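Long-range contacts in hemolysin-related protein (Vibrio cholerae serotype O1, PDB 6MLT), which probably helps attach Vibrio cholerae biofilms to surfaces, as a secreted, metal-binding matrix protein that combines a beta-propeller with a carbohydrate-binding beta-prism lectin domain: residues G91-A96 with S115-T120; G147-A152 with I162-G167; F177-A182 with V198-T203. All coordinates share one frame; numbering follows the deposited sequence.

Contact 1: G91-A96 with S115-T120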
loop_
_atom_site.group_PDB
_atom_site.type_symbol
_atom_site.label_atom_id
_atom_site.label_comp_id
_atom_site.label_asym_id
_atom_site.label_seq_id
_atom_site.Cartn_x
_atom_site.Cartn_y
_atom_site.Cartn_z
ATOM N N GLY A 91 -30.999 7.250 15.986
ATOM C CA GLY A 91 -29.550 7.339 15.894
ATOM C C GLY A 91 -28.864 6.081 16.390
ATOM O O GLY A 91 -29.387 5.332 17.211
ATOM N N VAL A 92 -27.661 5.850 15.876
ATOM C CA VAL A 92 -26.850 4.694 16.242
ATOM C C VAL A 92 -25.602 5.189 16.954
ATOM O O VAL A 92 -24.873 6.039 16.425
ATOM C CB VAL A 92 -26.479 3.852 15.010
ATOM C CG1 VAL A 92 -25.548 2.702 15.398
ATOM C CG2 VAL A 92 -27.747 3.320 14.341
ATOM N N ILE A 93 -25.354 4.655 18.146
ATOM C CA ILE A 93 -24.190 5.026 18.945
ATOM C C ILE A 93 -23.007 4.150 18.550
ATOM O O ILE A 93 -23.116 2.919 18.475
ATOM C CB ILE A 93 -24.492 4.899 20.451
ATOM C CG1 ILE A 93 -25.631 5.842 20.860
ATOM C CG2 ILE A 93 -23.237 5.188 21.281
ATOM C CD1 ILE A 93 -25.301 7.307 20.703
ATOM N N ALA A 94 -21.875 4.791 18.285
ATOM C CA ALA A 94 -20.606 4.113 18.085
ATOM C C ALA A 94 -19.549 4.826 18.913
ATOM O O ALA A 94 -19.724 5.979 19.317
ATOM C CB ALA A 94 -20.191 4.104 16.611
ATOM N N ASP A 95 -18.442 4.139 19.176
ATOM C CA ASP A 95 -17.352 4.820 19.852
ATOM C C ASP A 95 -16.879 5.991 18.997
ATOM O O ASP A 95 -16.800 5.895 17.770
ATOM C CB ASP A 95 -16.195 3.875 20.136
ATOM C CG ASP A 95 -15.243 4.446 21.169
ATOM O OD1 ASP A 95 -15.553 4.345 22.374
ATOM O OD2 ASP A 95 -14.215 5.038 20.777
ATOM N N ALA A 96 -16.605 7.115 19.650
ATOM C CA ALA A 96 -16.251 8.342 18.950
ATOM C C ALA A 96 -14.758 8.470 18.685
ATOM O O ALA A 96 -14.345 9.415 18.008
ATOM C CB ALA A 96 -16.738 9.559 19.747
ATOM N N SER A 115 -19.520 -0.975 12.963
ATOM C CA SER A 115 -19.044 -0.214 14.112
ATOM C C SER A 115 -19.464 -0.912 15.396
ATOM O O SER A 115 -20.265 -1.851 15.386
ATOM C CB SER A 115 -19.589 1.216 14.095
ATOM O OG SER A 115 -20.933 1.248 14.535
ATOM N N THR A 116 -18.934 -0.416 16.513
ATOM C CA THR A 116 -19.394 -0.843 17.827
ATOM C C THR A 116 -19.081 0.261 18.830
ATOM O O THR A 116 -18.479 1.288 18.495
ATOM C CB THR A 116 -18.761 -2.181 18.232
ATOM O OG1 THR A 116 -19.476 -2.737 19.349
ATOM C CG2 THR A 116 -17.291 -2.007 18.599
ATOM N N SER A 117 -19.515 0.042 20.070
ATOM C CA SER A 117 -19.187 0.913 21.188
ATOM C C SER A 117 -18.986 0.054 22.426
ATOM O O SER A 117 -19.260 -1.148 22.425
ATOM C CB SER A 117 -20.292 1.944 21.443
ATOM O OG SER A 117 -21.305 1.371 22.252
ATOM N N ALA A 118 -18.523 0.690 23.501
ATOM C CA ALA A 118 -18.394 -0.006 24.771
ATOM C C ALA A 118 -19.736 -0.212 25.451
ATOM O O ALA A 118 -19.794 -0.909 26.468
ATOM C CB ALA A 118 -17.459 0.770 25.700
ATOM N N LEU A 119 -20.804 0.380 24.918
ATOM C CA LEU A 119 -22.120 0.348 25.534
ATOM C C LEU A 119 -23.018 -0.746 24.966
ATOM O O LEU A 119 -24.124 -0.936 25.477
ATOM C CB LEU A 119 -22.817 1.706 25.354
ATOM C CG LEU A 119 -21.972 2.937 25.697
ATOM C CD1 LEU A 119 -22.766 4.210 25.442
ATOM C CD2 LEU A 119 -21.494 2.893 27.136
ATOM N N THR A 120 -22.580 -1.444 23.919
ATOM C CA THR A 120 -23.366 -2.488 23.281
ATOM C C THR A 120 -22.594 -3.803 23.281
ATOM O O THR A 120 -21.361 -3.801 23.188
ATOM C CB THR A 120 -23.731 -2.127 21.831
ATOM O OG1 THR A 120 -24.432 -3.214 21.218
ATOM C CG2 THR A 120 -22.496 -1.851 21.009
HETATM O O HOH W 1 -22.073 0.654 17.033
HETATM O O HOH W 2 -23.706 1.449 20.858
HETATM O O HOH W 3 -17.894 3.437 23.309
#
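Ser115 and Ser117 meet the edge of residues 93-95 with the same first torsion, chi1 78° and 84°, which tucks each OG between its own backbone N and carbonyl carbon. The setting is the junction of two neighbouring blades in a beta-propeller: strand 93-94 pairs with strand 71-76 at the margin of one sheet, whereas 115-120 runs from the end of strand 112-115 into the loop before strand 122-126 of the next. One direct hydrogen bond crosses the junction, from Asp95 N to Thr116 O at 2.9 Å. At 171° it is nearly straight about the hydrogen, although the donor is tilted somewhat from the carbonyl plane. The methyl of Ala94 packs against the hydroxyl of Ser115, CB to OG 3.6 Å. Ser117 contributes its methylene, since CB stands 3.7 Å from Asp95 N. Farther out, Ile93 CG2 and Leu119 CD1 are 4.3 Å apart, a looser touch at the margin of the contact. Water fills in the polar connections. Ile93 O accepts a hydrogen bond from each of two waters, one of which also bonds to Ser115 OG and the other to Ser117 OG, and both serine hydroxyls are thereby tied to a single carbonyl. A third water joins the segments: it donates to Asp95 OD1 and accepts from Ala118 N. The same carboxylate forms a salt bridge with Arg97, which probably favours its charged form, while Thr116 OG1 turns to Tyr122 O and Lys138. Within its own segment Ser117 also closes an ST turn, inside the type I turn from Ser117 to Thr120, through a hydrogen bond of 2.9 Å from Leu119 N to Ser117 OG.

Contact 2: G147-A152 with I162-G167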
loop_
_atom_site.group_PDB
_atom_site.type_symbol
_atom_site.label_atom_id
_atom_site.label_comp_id
_atom_site.label_asym_id
_atom_site.label_seq_id
_atom_site.Cartn_x
_atom_site.Cartn_y
_atom_site.Cartn_z
ATOM N N GLY A 147 -12.163 -0.787 19.187
ATOM C CA GLY A 147 -10.938 -0.387 18.525
ATOM C C GLY A 147 -11.164 -0.230 17.041
ATOM O O GLY A 147 -12.298 -0.070 16.583
ATOM N N ASP A 148 -10.075 -0.278 16.287
ATOM C CA ASP A 148 -10.189 -0.201 14.842
ATOM C C ASP A 148 -10.881 -1.445 14.304
ATOM O O ASP A 148 -10.844 -2.525 14.906
ATOM C CB ASP A 148 -8.808 -0.045 14.204
ATOM C CG ASP A 148 -8.876 0.262 12.709
ATOM O OD1 ASP A 148 -9.928 0.758 12.244
ATOM O OD2 ASP A 148 -7.874 0.008 11.997
ATOM N N ILE A 149 -11.545 -1.274 13.166
ATOM C CA ILE A 149 -12.164 -2.370 12.436
ATOM C C ILE A 149 -11.632 -2.337 11.012
ATOM O O ILE A 149 -11.635 -1.282 10.368
ATOM C CB ILE A 149 -13.699 -2.266 12.448
ATOM C CG1 ILE A 149 -14.214 -2.401 13.885
ATOM C CG2 ILE A 149 -14.307 -3.324 11.551
ATOM C CD1 ILE A 149 -15.697 -2.169 14.039
ATOM N N ALA A 150 -11.161 -3.485 10.531
ATOM C CA ALA A 150 -10.739 -3.644 9.150
ATOM C C ALA A 150 -11.559 -4.761 8.514
ATOM O O ALA A 150 -12.008 -5.688 9.198
ATOM C CB ALA A 150 -9.248 -3.953 9.048
ATOM N N LEU A 151 -11.758 -4.660 7.204
ATOM C CA LEU A 151 -12.615 -5.576 6.456
ATOM C C LEU A 151 -11.811 -6.225 5.341
ATOM O O LEU A 151 -11.240 -5.525 4.498
ATOM C CB LEU A 151 -13.812 -4.831 5.870
ATOM C CG LEU A 151 -14.602 -3.982 6.867
ATOM C CD1 LEU A 151 -15.631 -3.138 6.139
ATOM C CD2 LEU A 151 -15.267 -4.864 7.907
ATOM N N ALA A 152 -11.795 -7.557 5.316
ATOM C CA ALA A 152 -11.060 -8.278 4.284
ATOM C C ALA A 152 -11.571 -9.704 4.191
ATOM O O ALA A 152 -12.088 -10.258 5.166
ATOM C CB ALA A 152 -9.553 -8.287 4.567
ATOM N N ILE A 162 -14.258 -9.609 9.503
ATOM C CA ILE A 162 -14.232 -8.347 10.228
ATOM C C ILE A 162 -13.166 -8.476 11.310
ATOM O O ILE A 162 -13.281 -9.327 12.201
ATOM C CB ILE A 162 -15.613 -8.031 10.830
ATOM C CG1 ILE A 162 -16.647 -7.873 9.713
ATOM C CG2 ILE A 162 -15.574 -6.784 11.689
ATOM C CD1 ILE A 162 -18.093 -7.920 10.197
ATOM N N LEU A 163 -12.118 -7.660 11.215
ATOM C CA LEU A 163 -11.012 -7.682 12.167
ATOM C C LEU A 163 -11.248 -6.569 13.184
ATOM O O LEU A 163 -11.064 -5.388 12.872
ATOM C CB LEU A 163 -9.673 -7.499 11.453
ATOM C CG LEU A 163 -9.477 -8.172 10.096
ATOM C CD1 LEU A 163 -8.084 -7.847 9.557
ATOM C CD2 LEU A 163 -9.674 -9.655 10.182
ATOM N N ALA A 164 -11.637 -6.943 14.399
ATOM C CA ALA A 164 -12.021 -5.985 15.428
ATOM C C ALA A 164 -11.077 -6.090 16.622
ATOM O O ALA A 164 -10.148 -6.900 16.644
ATOM C CB ALA A 164 -13.472 -6.210 15.865
ATOM N N ALA A 165 -11.356 -5.282 17.647
ATOM C CA ALA A 165 -10.416 -5.127 18.753
ATOM C C ALA A 165 -10.299 -6.387 19.599
ATOM O O ALA A 165 -9.262 -6.602 20.238
ATOM C CB ALA A 165 -10.842 -3.957 19.638
ATOM N N ASP A 166 -11.345 -7.212 19.643
ATOM C CA ASP A 166 -11.389 -8.359 20.541
ATOM C C ASP A 166 -11.444 -9.693 19.812
ATOM O O ASP A 166 -11.611 -10.734 20.464
ATOM C CB ASP A 166 -12.585 -8.244 21.486
ATOM C CG ASP A 166 -13.936 -8.224 20.751
ATOM O OD1 ASP A 166 -13.982 -8.118 19.496
ATOM O OD2 ASP A 166 -14.967 -8.321 21.445
ATOM N N GLY A 167 -11.311 -9.693 18.496
ATOM C CA GLY A 167 -11.354 -10.926 17.741
ATOM C C GLY A 167 -11.613 -10.673 16.273
ATOM O O GLY A 167 -11.698 -9.533 15.809
HETATM O O HOH W 4 -13.324 -3.173 17.306
#
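Ala150 and Leu163 face each other as an antiparallel hydrogen-bonded pair, the tightly bonded part of this buried contact. Leu163 N donates to Ala150 O at 2.8 Å, almost straight (175°) and in the carbonyl plane; the return bond, from Ala150 N to Leu163 O, measures 3.0 Å. Leu163 O is also approached by a CA-H...O contact, with Ile149 CA at 3.2 Å. Ile162 lies alongside Leu151 on one face of the sheet and alongside Ile149 just before the strand: Ile149 CG2 is 3.7 Å from Ile162 CG2, and Leu151 CD2 is 3.8 Å from Ile162 CG1. Ile162 uses both branches because CG2 is anti to its backbone N while CG1 (chi1 -62°) lies beside that nitrogen, which sets CG2 against Ile149 and CG1 against Leu151. Toward Gly147 the pairing gives way to a wetter end. There a water accepts a 2.9 Å bond from Ala165 N and a weak one from Gly147 N, and around it Ala165 CB packs against the glycine backbone. With Asp153, Asn155, Asp157 and Asn159 of its connection and Glu161 of the second strand binding sodium, this hairpin forms the first two strands of an FG-GAP-like beta-propeller blade.

Contact 3: F177-A182 with V198-T203; sequences FSHDWA and VFANGT
Apolar packing between the two segments centres on Ala182, whose CB lies 3.7 Å from Asn201 CB and 3.8 Å from Ala200 CB. Here the chain leaving strand 174-178 passes over the end of strand 197-200, with the CA atoms of Ala182 and Asn201 5.2 Å apart. Aromatic rings provide the second kind of contact. His179 lays one face of its imidazole over the methyl of Ala200, which stands 4.1 Å above the ring plane and is offset toward the rim; Phe177 CE2 sits in that plane, at the ring's edge. Phe177 in turn meets Val198 by its own edge, CZ to CB 4.5 Å, and its ring also touches Tyr205. These residues link two consecutive blades of the beta-propeller: strand 174-178 is the outermost, fourth strand of one four-stranded sheet, and strand 197-200 is the second strand of the next. Hydrogen bonding across the junction is modest by comparison. Asn201 CG is anti to the backbone N (chi1 -167°), which carries the amide toward residues 180-181, yet the bond from Asn201 ND2 to Trp181 O is weak, at 3.3 Å and 135°. A water supplements it by accepting from Asn201 ND2 and donating to Asp180 O. The other end of the amide, OD1, is held by Val221 N, and the indole NE1 of Trp181 bonds to Val146 O. Bonds inside each segment fix the groups that touch. His179 ND1 donates to Asp180 O at 2.8 Å with a nearly straight geometry (174°) and the acceptor practically in the ring plane, which fixes the imidazole's rotation. Asn201 is presented from a type I' turn, closed by Ala200 N to Thr203 O at 2.9 Å and by a return bond from Thr203 N to Ala200 O.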
loop_
_atom_site.group_PDB
_atom_site.type_symbol
_atom_site.label_atom_id
_atom_site.label_comp_id
_atom_site.label_asym_id
_atom_site.label_seq_id
_atom_site.Cartn_x
_atom_site.Cartn_y
_atom_site.Cartn_z
ATOM N N PHE A 177 -12.478 -16.235 16.085
ATOM C CA PHE A 177 -11.570 -16.441 17.202
ATOM C C PHE A 177 -11.412 -15.133 17.957
ATOM O O PHE A 177 -11.562 -14.046 17.389
ATOM C CB PHE A 177 -10.202 -17.008 16.759
ATOM C CG PHE A 177 -9.283 -16.033 16.039
ATOM C CD1 PHE A 177 -9.244 -15.984 14.651
ATOM C CD2 PHE A 177 -8.383 -15.248 16.746
ATOM C CE1 PHE A 177 -8.368 -15.130 13.986
ATOM C CE2 PHE A 177 -7.502 -14.394 16.089
ATOM C CZ PHE A 177 -7.493 -14.335 14.707
ATOM N N SER A 178 -11.132 -15.264 19.253
ATOM C CA SER A 178 -10.979 -14.154 20.181
ATOM C C SER A 178 -9.507 -13.834 20.408
ATOM O O SER A 178 -8.643 -14.717 20.349
ATOM C CB SER A 178 -11.614 -14.484 21.535
ATOM O OG SER A 178 -12.972 -14.850 21.428
ATOM N N HIS A 179 -9.233 -12.566 20.706
ATOM C CA HIS A 179 -7.919 -12.179 21.204
ATOM C C HIS A 179 -8.072 -11.003 22.157
ATOM O O HIS A 179 -9.103 -10.319 22.184
ATOM C CB HIS A 179 -6.924 -11.859 20.063
ATOM C CG HIS A 179 -7.376 -10.787 19.114
ATOM N ND1 HIS A 179 -7.469 -9.458 19.473
ATOM C CD2 HIS A 179 -7.724 -10.846 17.807
ATOM C CE1 HIS A 179 -7.872 -8.749 18.433
ATOM N NE2 HIS A 179 -8.034 -9.568 17.407
ATOM N N ASP A 180 -7.035 -10.806 22.970
ATOM C CA ASP A 180 -6.964 -9.677 23.884
ATOM C C ASP A 180 -7.097 -8.364 23.120
ATOM O O ASP A 180 -6.794 -8.273 21.929
ATOM C CB ASP A 180 -5.638 -9.672 24.644
ATOM C CG ASP A 180 -5.525 -10.805 25.646
ATOM O OD1 ASP A 180 -6.570 -11.247 26.168
ATOM O OD2 ASP A 180 -4.390 -11.247 25.917
ATOM N N TRP A 181 -7.522 -7.329 23.838
ATOM C CA TRP A 181 -7.771 -6.033 23.221
ATOM C C TRP A 181 -6.604 -5.582 22.356
ATOM O O TRP A 181 -5.444 -5.584 22.787
ATOM C CB TRP A 181 -8.044 -4.985 24.293
ATOM C CG TRP A 181 -8.156 -3.605 23.720
ATOM C CD1 TRP A 181 -9.204 -3.097 23.018
ATOM C CD2 TRP A 181 -7.180 -2.565 23.793
ATOM N NE1 TRP A 181 -8.947 -1.798 22.654
ATOM C CE2 TRP A 181 -7.707 -1.448 23.115
ATOM C CE3 TRP A 181 -5.911 -2.463 24.370
ATOM C CZ2 TRP A 181 -7.015 -0.249 23.003
ATOM C CZ3 TRP A 181 -5.227 -1.276 24.258
ATOM C CH2 TRP A 181 -5.777 -0.183 23.575
ATOM N N ALA A 182 -6.927 -5.173 21.137
ATOM C CA ALA A 182 -5.943 -4.613 20.224
ATOM C C ALA A 182 -6.535 -3.370 19.568
ATOM O O ALA A 182 -7.579 -3.469 18.908
ATOM C CB ALA A 182 -5.534 -5.640 19.168
ATOM N N VAL A 198 -3.393 -12.460 10.436
ATOM C CA VAL A 198 -3.937 -11.313 11.154
ATOM C C VAL A 198 -2.869 -10.807 12.113
ATOM O O VAL A 198 -2.362 -11.565 12.948
ATOM C CB VAL A 198 -5.226 -11.674 11.912
ATOM C CG1 VAL A 198 -5.742 -10.481 12.695
ATOM C CG2 VAL A 198 -6.296 -12.156 10.949
ATOM N N PHE A 199 -2.531 -9.527 12.005
ATOM C CA PHE A 199 -1.559 -8.897 12.889
ATOM C C PHE A 199 -2.285 -7.921 13.800
ATOM O O PHE A 199 -2.923 -6.976 13.321
ATOM C CB PHE A 199 -0.469 -8.169 12.106
ATOM C CG PHE A 199 0.574 -7.554 12.982
ATOM C CD1 PHE A 199 1.560 -8.338 13.550
ATOM C CD2 PHE A 199 0.544 -6.201 13.276
ATOM C CE1 PHE A 199 2.519 -7.779 14.370
ATOM C CE2 PHE A 199 1.499 -5.636 14.096
ATOM C CZ PHE A 199 2.486 -6.426 14.647
ATOM N N ALA A 200 -2.172 -8.139 15.109
ATOM C CA ALA A 200 -2.885 -7.316 16.076
ATOM C C ALA A 200 -2.063 -7.232 17.354
ATOM O O ALA A 200 -1.756 -8.259 17.968
ATOM C CB ALA A 200 -4.278 -7.889 16.359
ATOM N N ASN A 201 -1.700 -6.008 17.735
ATOM C CA ASN A 201 -1.001 -5.738 18.989
ATOM C C ASN A 201 0.255 -6.596 19.123
ATOM O O ASN A 201 0.527 -7.192 20.168
ATOM C CB ASN A 201 -1.942 -5.942 20.180
ATOM C CG ASN A 201 -1.384 -5.380 21.475
ATOM O OD1 ASN A 201 -0.323 -4.750 21.500
ATOM N ND2 ASN A 201 -2.106 -5.604 22.561
ATOM N N GLY A 202 1.039 -6.646 18.047
ATOM C CA GLY A 202 2.312 -7.325 18.065
ATOM C C GLY A 202 2.262 -8.807 17.760
ATOM O O GLY A 202 3.321 -9.405 17.520
ATOM N N THR A 203 1.082 -9.420 17.753
ATOM C CA THR A 203 0.954 -10.854 17.519
ATOM C C THR A 203 0.469 -11.112 16.101
ATOM O O THR A 203 -0.507 -10.501 15.655
ATOM C CB THR A 203 -0.021 -11.486 18.511
ATOM O OG1 THR A 203 0.413 -11.219 19.848
ATOM C CG2 THR A 203 -0.096 -12.989 18.306
HETATM O O HOH W 5 -3.946 -8.168 21.770
#

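Along the chain, contact 2, within one propeller blade, falls between contacts 1 and 3, which bridge neighbouring blades. Contacts 1 and 2 have centres 14 Å apart and meet through packing, Ser115 CA to Ile149 CD1 at 3.9 Å. Contacts 2 and 3 are closer, 9 Å between centres, and share the sheet of strands 150-152 to 174-178; probable hydrogen bonds join them, Ala182 N to Ala165 O at 2.9 Å and His179 N to Asp166 O at 3.0 Å. Contacts 1 and 3 do not touch, their nearest atoms being about 9 Å apart. None forms a metal site, but the side chains of Leu163 and Val198 lie about 9 Å and 10 Å from bound sodium.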